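Local structure of tylactone synthase starter module and modules 1 & 2 (Streptomyces fradiae, 2Z5L) at residues G167-E175 / G394-A405; A248-W256 / L464-D472. The protein probably uses NADPH to reduce the beta-keto group of the growing polyketide stereospecifically, as the first ketoreductase of the tylosin polyketide synthase. One frame throughout, in Å; residues are numbered along the deposited sequence.

Interaction 1: residues G167-E175 / G394-A405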
loop_
_atom_site.group_PDB
_atom_site.type_symbol
_atom_site.label_atom_id
_atom_site.label_comp_id
_atom_site.label_asym_id
_atom_site.label_seq_id
_atom_site.Cartn_x
_atom_site.Cartn_y
_atom_site.Cartn_z
ATOM N N GLY A 167 -0.209 -0.106 5.268
ATOM C CA GLY A 167 -1.267 -0.033 4.284
ATOM C C GLY A 167 -2.579 -0.510 4.872
ATOM O O GLY A 167 -3.602 0.163 4.779
ATOM N N PHE A 168 -2.540 -1.678 5.496
ATOM C CA PHE A 168 -3.719 -2.263 6.114
ATOM C C PHE A 168 -4.193 -1.431 7.294
ATOM O O PHE A 168 -5.396 -1.297 7.534
ATOM C CB PHE A 168 -3.389 -3.655 6.631
ATOM C CG PHE A 168 -4.492 -4.270 7.415
ATOM C CD1 PHE A 168 -5.602 -4.805 6.764
ATOM C CD2 PHE A 168 -4.454 -4.278 8.799
ATOM C CE1 PHE A 168 -6.661 -5.340 7.478
ATOM C CE2 PHE A 168 -5.507 -4.810 9.520
ATOM C CZ PHE A 168 -6.621 -5.345 8.860
ATOM N N GLY A 169 -3.227 -0.912 8.044
ATOM C CA GLY A 169 -3.534 -0.114 9.220
ATOM C C GLY A 169 -4.460 1.055 8.928
ATOM O O GLY A 169 -5.365 1.339 9.712
ATOM N N ARG A 170 -4.215 1.739 7.810
ATOM C CA ARG A 170 -5.015 2.890 7.389
ATOM C C ARG A 170 -6.447 2.504 7.026
ATOM O O ARG A 170 -7.380 3.313 7.146
ATOM C CB ARG A 170 -4.336 3.599 6.209
ATOM C CG ARG A 170 -2.942 4.126 6.564
ATOM C CD ARG A 170 -2.325 4.915 5.425
ATOM N NE ARG A 170 -1.605 4.074 4.469
ATOM C CZ ARG A 170 -0.294 3.867 4.506
ATOM N NH1 ARG A 170 0.448 4.443 5.453
ATOM N NH2 ARG A 170 0.273 3.086 3.600
ATOM N N VAL A 171 -6.623 1.271 6.575
ATOM C CA VAL A 171 -7.942 0.782 6.229
ATOM C C VAL A 171 -8.664 0.508 7.539
ATOM O O VAL A 171 -9.864 0.777 7.669
ATOM C CB VAL A 171 -7.863 -0.531 5.402
ATOM C CG1 VAL A 171 -9.256 -1.134 5.246
ATOM C CG2 VAL A 171 -7.261 -0.240 4.044
ATOM N N ALA A 172 -7.929 -0.018 8.519
ATOM C CA ALA A 172 -8.517 -0.318 9.829
ATOM C C ALA A 172 -9.056 0.943 10.511
ATOM O O ALA A 172 -10.115 0.909 11.130
ATOM C CB ALA A 172 -7.478 -0.984 10.727
ATOM N N ALA A 173 -8.326 2.048 10.383
ATOM C CA ALA A 173 -8.736 3.312 10.981
ATOM C C ALA A 173 -10.124 3.742 10.510
ATOM O O ALA A 173 -10.944 4.219 11.299
ATOM C CB ALA A 173 -7.715 4.402 10.649
ATOM N N LEU A 174 -10.379 3.548 9.220
ATOM C CA LEU A 174 -11.644 3.925 8.595
ATOM C C LEU A 174 -12.774 2.931 8.811
ATOM O O LEU A 174 -13.953 3.305 8.871
ATOM C CB LEU A 174 -11.428 4.124 7.091
ATOM C CG LEU A 174 -10.417 5.197 6.672
ATOM C CD1 LEU A 174 -9.888 4.883 5.284
ATOM C CD2 LEU A 174 -11.063 6.569 6.721
ATOM N N GLU A 175 -12.415 1.659 8.916
ATOM C CA GLU A 175 -13.398 0.600 9.122
ATOM C C GLU A 175 -13.812 0.402 10.573
ATOM O O GLU A 175 -14.974 0.090 10.866
ATOM C CB GLU A 175 -12.854 -0.718 8.589
ATOM C CG GLU A 175 -13.219 -0.986 7.163
ATOM C CD GLU A 175 -12.875 -2.398 6.772
ATOM O OE1 GLU A 175 -13.259 -3.320 7.520
ATOM O OE2 GLU A 175 -12.219 -2.581 5.727
ATOM N N GLY A 394 -3.677 2.108 -0.976
ATOM C CA GLY A 394 -2.510 1.716 -0.213
ATOM C C GLY A 394 -1.659 2.884 0.247
ATOM O O GLY A 394 -0.597 2.665 0.836
ATOM N N THR A 395 -2.093 4.114 -0.026
ATOM C CA THR A 395 -1.327 5.295 0.398
ATOM C C THR A 395 -2.149 6.202 1.312
ATOM O O THR A 395 -1.606 6.798 2.234
ATOM C CB THR A 395 -0.839 6.148 -0.803
ATOM O OG1 THR A 395 -0.177 5.308 -1.756
ATOM C CG2 THR A 395 0.140 7.218 -0.322
ATOM N N TRP A 396 -3.447 6.326 1.043
ATOM C CA TRP A 396 -4.306 7.145 1.889
ATOM C C TRP A 396 -5.176 6.263 2.756
ATOM O O TRP A 396 -5.403 6.553 3.927
ATOM C CB TRP A 396 -5.218 8.052 1.062
ATOM C CG TRP A 396 -4.501 9.122 0.314
ATOM C CD1 TRP A 396 -3.167 9.414 0.367
ATOM C CD2 TRP A 396 -5.074 10.038 -0.623
ATOM N NE1 TRP A 396 -2.871 10.451 -0.484
ATOM C CE2 TRP A 396 -4.025 10.853 -1.104
ATOM C CE3 TRP A 396 -6.371 10.247 -1.104
ATOM C CZ2 TRP A 396 -4.233 11.864 -2.043
ATOM C CZ3 TRP A 396 -6.579 11.251 -2.038
ATOM C CH2 TRP A 396 -5.513 12.047 -2.501
ATOM N N GLY A 397 -5.676 5.180 2.181
ATOM C CA GLY A 397 -6.532 4.287 2.941
ATOM C C GLY A 397 -7.944 4.347 2.398
ATOM O O GLY A 397 -8.349 5.358 1.825
ATOM N N ASN A 398 -8.688 3.260 2.576
ATOM C CA ASN A 398 -10.064 3.166 2.097
ATOM C C ASN A 398 -10.729 1.892 2.614
ATOM O O ASN A 398 -10.237 0.781 2.398
ATOM C CB ASN A 398 -10.087 3.171 0.571
ATOM C CG ASN A 398 -11.489 3.136 0.010
ATOM O OD1 ASN A 398 -12.316 3.986 0.335
ATOM N ND2 ASN A 398 -11.762 2.154 -0.847
ATOM N N ALA A 399 -11.864 2.060 3.282
ATOM C CA ALA A 399 -12.600 0.940 3.859
ATOM C C ALA A 399 -12.970 -0.186 2.889
ATOM O O ALA A 399 -13.206 0.050 1.703
ATOM C CB ALA A 399 -13.874 1.460 4.545
ATOM N N GLY A 400 -13.040 -1.407 3.415
ATOM C CA GLY A 400 -13.400 -2.552 2.603
ATOM C C GLY A 400 -12.297 -3.072 1.707
ATOM O O GLY A 400 -12.500 -4.078 1.041
ATOM N N GLN A 401 -11.141 -2.409 1.670
ATOM C CA GLN A 401 -10.052 -2.874 0.813
ATOM C C GLN A 401 -8.713 -3.025 1.564
ATOM O O GLN A 401 -7.656 -2.538 1.111
ATOM C CB GLN A 401 -9.898 -1.925 -0.377
ATOM C CG GLN A 401 -11.131 -1.841 -1.237
ATOM C CD GLN A 401 -10.919 -0.932 -2.409
ATOM O OE1 GLN A 401 -10.695 0.278 -2.248
ATOM N NE2 GLN A 401 -10.971 -1.503 -3.611
ATOM N N GLY A 402 -8.765 -3.689 2.714
ATOM C CA GLY A 402 -7.569 -3.883 3.520
ATOM C C GLY A 402 -6.526 -4.752 2.834
ATOM O O GLY A 402 -5.331 -4.472 2.902
ATOM N N ALA A 403 -6.968 -5.800 2.152
ATOM C CA ALA A 403 -6.026 -6.701 1.503
ATOM C C ALA A 403 -5.448 -6.001 0.296
ATOM O O ALA A 403 -4.281 -6.186 -0.058
ATOM C CB ALA A 403 -6.733 -7.999 1.090
ATOM N N TYR A 404 -6.267 -5.180 -0.344
ATOM C CA TYR A 404 -5.810 -4.448 -1.520
ATOM C C TYR A 404 -4.806 -3.349 -1.139
ATOM O O TYR A 404 -3.857 -3.057 -1.882
ATOM C CB TYR A 404 -7.010 -3.839 -2.251
ATOM C CG TYR A 404 -6.715 -3.411 -3.667
ATOM C CD1 TYR A 404 -6.271 -4.338 -4.616
ATOM C CD2 TYR A 404 -6.948 -2.097 -4.084
ATOM C CE1 TYR A 404 -6.080 -3.975 -5.940
ATOM C CE2 TYR A 404 -6.760 -1.722 -5.404
ATOM C CZ TYR A 404 -6.329 -2.668 -6.330
ATOM O OH TYR A 404 -6.178 -2.328 -7.651
ATOM N N ALA A 405 -5.031 -2.728 0.016
ATOM C CA ALA A 405 -4.134 -1.674 0.483
ATOM C C ALA A 405 -2.796 -2.241 0.916
ATOM O O ALA A 405 -1.752 -1.594 0.733
ATOM C CB ALA A 405 -4.764 -0.900 1.624
HETATM O O HOH W 1 -10.929 -4.581 4.408
#

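Interaction 2: residues A248-W256 / L464-D472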
loop_
_atom_site.group_PDB
_atom_site.type_symbol
_atom_site.label_atom_id
_atom_site.label_comp_id
_atom_site.label_asym_id
_atom_site.label_seq_id
_atom_site.Cartn_x
_atom_site.Cartn_y
_atom_site.Cartn_z
ATOM N N ALA A 248 2.370 17.037 -4.859
ATOM C CA ALA A 248 3.723 16.860 -5.358
ATOM C C ALA A 248 4.027 17.939 -6.384
ATOM O O ALA A 248 3.125 18.626 -6.856
ATOM C CB ALA A 248 3.882 15.475 -5.973
ATOM N N ALA A 249 5.301 18.083 -6.723
ATOM C CA ALA A 249 5.728 19.078 -7.694
ATOM C C ALA A 249 4.963 18.919 -9.008
ATOM O O ALA A 249 4.074 18.071 -9.120
ATOM C CB ALA A 249 7.227 18.945 -7.932
ATOM N N ALA A 250 5.297 19.737 -10.001
ATOM C CA ALA A 250 4.623 19.643 -11.295
ATOM C C ALA A 250 5.425 18.758 -12.234
ATOM O O ALA A 250 6.624 18.561 -12.044
ATOM C CB ALA A 250 4.441 21.033 -11.907
ATOM N N ALA A 251 4.746 18.215 -13.238
ATOM C CA ALA A 251 5.376 17.354 -14.232
ATOM C C ALA A 251 5.753 18.221 -15.427
ATOM O O ALA A 251 6.736 17.956 -16.117
ATOM C CB ALA A 251 4.412 16.261 -14.665
ATOM N N GLY A 252 4.957 19.259 -15.657
ATOM C CA GLY A 252 5.210 20.165 -16.757
ATOM C C GLY A 252 5.284 19.486 -18.109
ATOM O O GLY A 252 4.481 18.607 -18.420
ATOM N N ALA A 253 6.261 19.897 -18.911
ATOM C CA ALA A 253 6.457 19.349 -20.251
ATOM C C ALA A 253 7.155 18.000 -20.211
ATOM O O ALA A 253 7.320 17.349 -21.241
ATOM C CB ALA A 253 7.269 20.331 -21.097
ATOM N N ALA A 254 7.573 17.586 -19.020
ATOM C CA ALA A 254 8.263 16.312 -18.875
ATOM C C ALA A 254 7.384 15.169 -19.365
ATOM O O ALA A 254 6.193 15.117 -19.064
ATOM C CB ALA A 254 8.650 16.090 -17.414
ATOM N N SER A 255 7.983 14.252 -20.118
ATOM C CA SER A 255 7.255 13.109 -20.638
ATOM C C SER A 255 8.207 11.963 -20.921
ATOM O O SER A 255 9.419 12.105 -20.793
ATOM C CB SER A 255 6.503 13.489 -21.915
ATOM O OG SER A 255 5.792 12.381 -22.432
ATOM N N TRP A 256 7.657 10.820 -21.304
ATOM C CA TRP A 256 8.487 9.663 -21.586
ATOM C C TRP A 256 8.100 9.112 -22.959
ATOM O O TRP A 256 6.936 9.184 -23.356
ATOM C CB TRP A 256 8.273 8.609 -20.486
ATOM C CG TRP A 256 9.272 7.506 -20.491
ATOM C CD1 TRP A 256 10.557 7.561 -20.047
ATOM C CD2 TRP A 256 9.080 6.188 -21.011
ATOM N NE1 TRP A 256 11.184 6.355 -20.260
ATOM C CE2 TRP A 256 10.299 5.495 -20.852
ATOM C CE3 TRP A 256 7.993 5.526 -21.599
ATOM C CZ2 TRP A 256 10.465 4.168 -21.262
ATOM C CZ3 TRP A 256 8.154 4.211 -22.005
ATOM C CH2 TRP A 256 9.386 3.543 -21.835
ATOM N N LEU A 464 0.986 9.618 -16.278
ATOM C CA LEU A 464 1.969 8.547 -16.126
ATOM C C LEU A 464 3.245 8.956 -16.846
ATOM O O LEU A 464 4.331 8.981 -16.261
ATOM C CB LEU A 464 1.441 7.242 -16.732
ATOM C CG LEU A 464 2.418 6.058 -16.767
ATOM C CD1 LEU A 464 2.871 5.734 -15.366
ATOM C CD2 LEU A 464 1.745 4.848 -17.410
ATOM N N LEU A 465 3.100 9.279 -18.128
ATOM C CA LEU A 465 4.236 9.701 -18.931
ATOM C C LEU A 465 4.900 10.926 -18.297
ATOM O O LEU A 465 6.128 11.076 -18.332
ATOM C CB LEU A 465 3.785 10.009 -20.364
ATOM C CG LEU A 465 3.163 8.802 -21.090
ATOM C CD1 LEU A 465 2.913 9.148 -22.550
ATOM C CD2 LEU A 465 4.098 7.602 -20.984
ATOM N N GLY A 466 4.085 11.787 -17.695
ATOM C CA GLY A 466 4.613 12.974 -17.043
ATOM C C GLY A 466 5.416 12.612 -15.805
ATOM O O GLY A 466 6.496 13.143 -15.566
ATOM N N ALA A 467 4.876 11.697 -15.012
ATOM C CA ALA A 467 5.533 11.254 -13.803
ATOM C C ALA A 467 6.824 10.551 -14.166
ATOM O O ALA A 467 7.845 10.718 -13.494
ATOM C CB ALA A 467 4.621 10.304 -13.020
ATOM N N MET A 468 6.774 9.751 -15.229
ATOM C CA MET A 468 7.947 9.011 -15.690
ATOM C C MET A 468 9.030 9.966 -16.188
ATOM O O MET A 468 10.223 9.652 -16.146
ATOM C CB MET A 468 7.554 8.018 -16.792
ATOM C CG MET A 468 6.834 6.774 -16.285
ATOM S SD MET A 468 6.295 5.733 -17.679
ATOM C CE MET A 468 7.781 4.706 -17.917
ATOM N N GLY A 469 8.608 11.135 -16.652
ATOM C CA GLY A 469 9.564 12.124 -17.114
ATOM C C GLY A 469 10.340 12.663 -15.919
ATOM O O GLY A 469 11.564 12.715 -15.941
ATOM N N ARG A 470 9.617 13.057 -14.871
ATOM C CA ARG A 470 10.232 13.595 -13.664
ATOM C C ARG A 470 11.109 12.546 -12.990
ATOM O O ARG A 470 11.934 12.863 -12.126
ATOM C CB ARG A 470 9.161 14.033 -12.668
ATOM C CG ARG A 470 8.314 15.208 -13.113
ATOM C CD ARG A 470 7.355 15.578 -12.003
ATOM N NE ARG A 470 8.037 15.616 -10.704
ATOM C CZ ARG A 470 8.811 16.618 -10.289
ATOM N NH1 ARG A 470 8.998 17.677 -11.068
ATOM N NH2 ARG A 470 9.399 16.562 -9.098
ATOM N N ASN A 471 10.907 11.299 -13.401
ATOM C CA ASN A 471 11.603 10.143 -12.867
ATOM C C ASN A 471 11.188 9.914 -11.416
ATOM O O ASN A 471 12.024 9.628 -10.564
ATOM C CB ASN A 471 13.118 10.315 -12.939
ATOM C CG ASN A 471 13.813 9.060 -13.432
ATOM O OD1 ASN A 471 14.275 8.235 -12.628
ATOM N ND2 ASN A 471 13.910 8.914 -14.753
ATOM N N ASP A 472 9.896 10.051 -11.141
ATOM C CA ASP A 472 9.384 9.851 -9.795
ATOM C C ASP A 472 9.636 8.432 -9.292
ATOM O O ASP A 472 9.824 7.501 -10.079
ATOM C CB ASP A 472 7.870 10.100 -9.739
ATOM C CG ASP A 472 7.486 11.516 -10.083
ATOM O OD1 ASP A 472 7.997 12.463 -9.441
ATOM O OD2 ASP A 472 6.644 11.682 -10.989
#

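Interaction 1: residues G167-E175 / G394-A405
The C-terminal part of helix 160-175 (residues 167-175) packs on the loop 394-401 and on the first turn of the helix it leads into, with Phe168 CA 4.9 Å from Gly402 CA and Arg170 CA equally far from Gly397 CA. Glycines make this possible: Gly397 CA lies 4.0 Å from Arg170 CB, and phi of 112° at Gly397 suits glycine. Val171 fills the middle. Its CG2 meets CB of Ala405 at 3.5 Å, while CG1 lies against Gly402 N. Leu174 lays CD1 on the Gly397-Asn398 peptide, 3.4 Å from Asn398 N, a buried amide without a polar partner. At one end Arg170, bent at chi3 (-87°), gives NH2 to Gly394 O at 2.9 Å, from above the carbonyl plane. At the other, Glu175 OE2 accepts from Gly400 N at 2.7 Å, inside the type II turn 398-401, and from a water that accepts from Gly402 N, tying turn to helix start. The ketoreductase domain here meets a helix of the N-terminal half, consistent with the two Rossmann-like halves of modular ketoreductases. Helix 119-135 packs on Phe168 and Ala172, helix 442-450 on Leu174 and Asn398, and strand 386-391 leads into the loop.

Interaction 2: residues A248-W256 / L464-D472
Trp256 holds CG anti to its backbone N (chi1 -167°), beside the carbonyl carbon, whereas Met468 sets CG beside its own N and then bends at chi3 (88°), which carries its methyl over the indole. Met468 CE sits 3.8 Å from the centroid of the six-membered ring of Trp256, nearly on the ring normal, a CH-pi contact, while the sulfur lies obliquely off the five-membered ring, completing a Met-aromatic pair. Leu465 CD2 stands at the ring's edge and packs 4.3 Å from Trp256 CB. Between the ends the backbones come together: Ser255 CA lies 4.3 Å from Gly469 CA, an approach the glycine permits. Carbon donors serve here, Gly466 CA approaching Ala254 O at 3.3 Å and Ser255 CA approaching Leu465 O at the same distance. At the other end Arg470, also bent at chi3, runs its CD past Ala251 CA and lays one guanidinium face on Ala249 CB, 3.4 Å from its NH2. Its NH1 makes a weak, strongly bent hydrogen bond to Ala250 O at 2.7 Å. Within the helix-end segment, a long, weak salt bridge joins Arg470 NE to Asp472 OD1, beside the Schellman motif in which Asn471, with positive phi, is C-prime. Arg28 pairs with Asp472 OD2, so this carboxylate probably offsets the repulsion between two neighbouring arginines. The connection between strands 239-247 and 261-265 is thus held on the C-terminal end of helix 457-470 by apolar packing at Trp256 and, at Arg470, by guanidinium-methyl packing and one weak bond, without strong direct hydrogen bonds.

Interaction 1 is a buried contact near the centre of the chain, whereas interaction 2 is partly exposed, its centre about 22 Å from that of the chain. Their centres are 27 Å apart and they do not touch, but strand 386-391 relates them: it runs into loop 394-401 of the first and packs on Met468 of the second. In both, glycines let a helix approach a loop closely. The chemistry differs with depth. Residues 167-175 and 394-405 combine aliphatic packing with two hydrogen bonds and a bridging water, while 248-256 and 464-472 rely on a methionine-indole contact, CA-H...O approaches and one weak arginine bond. Segments 248-256 and 394-405 both flank strands of the Rossmann-type core.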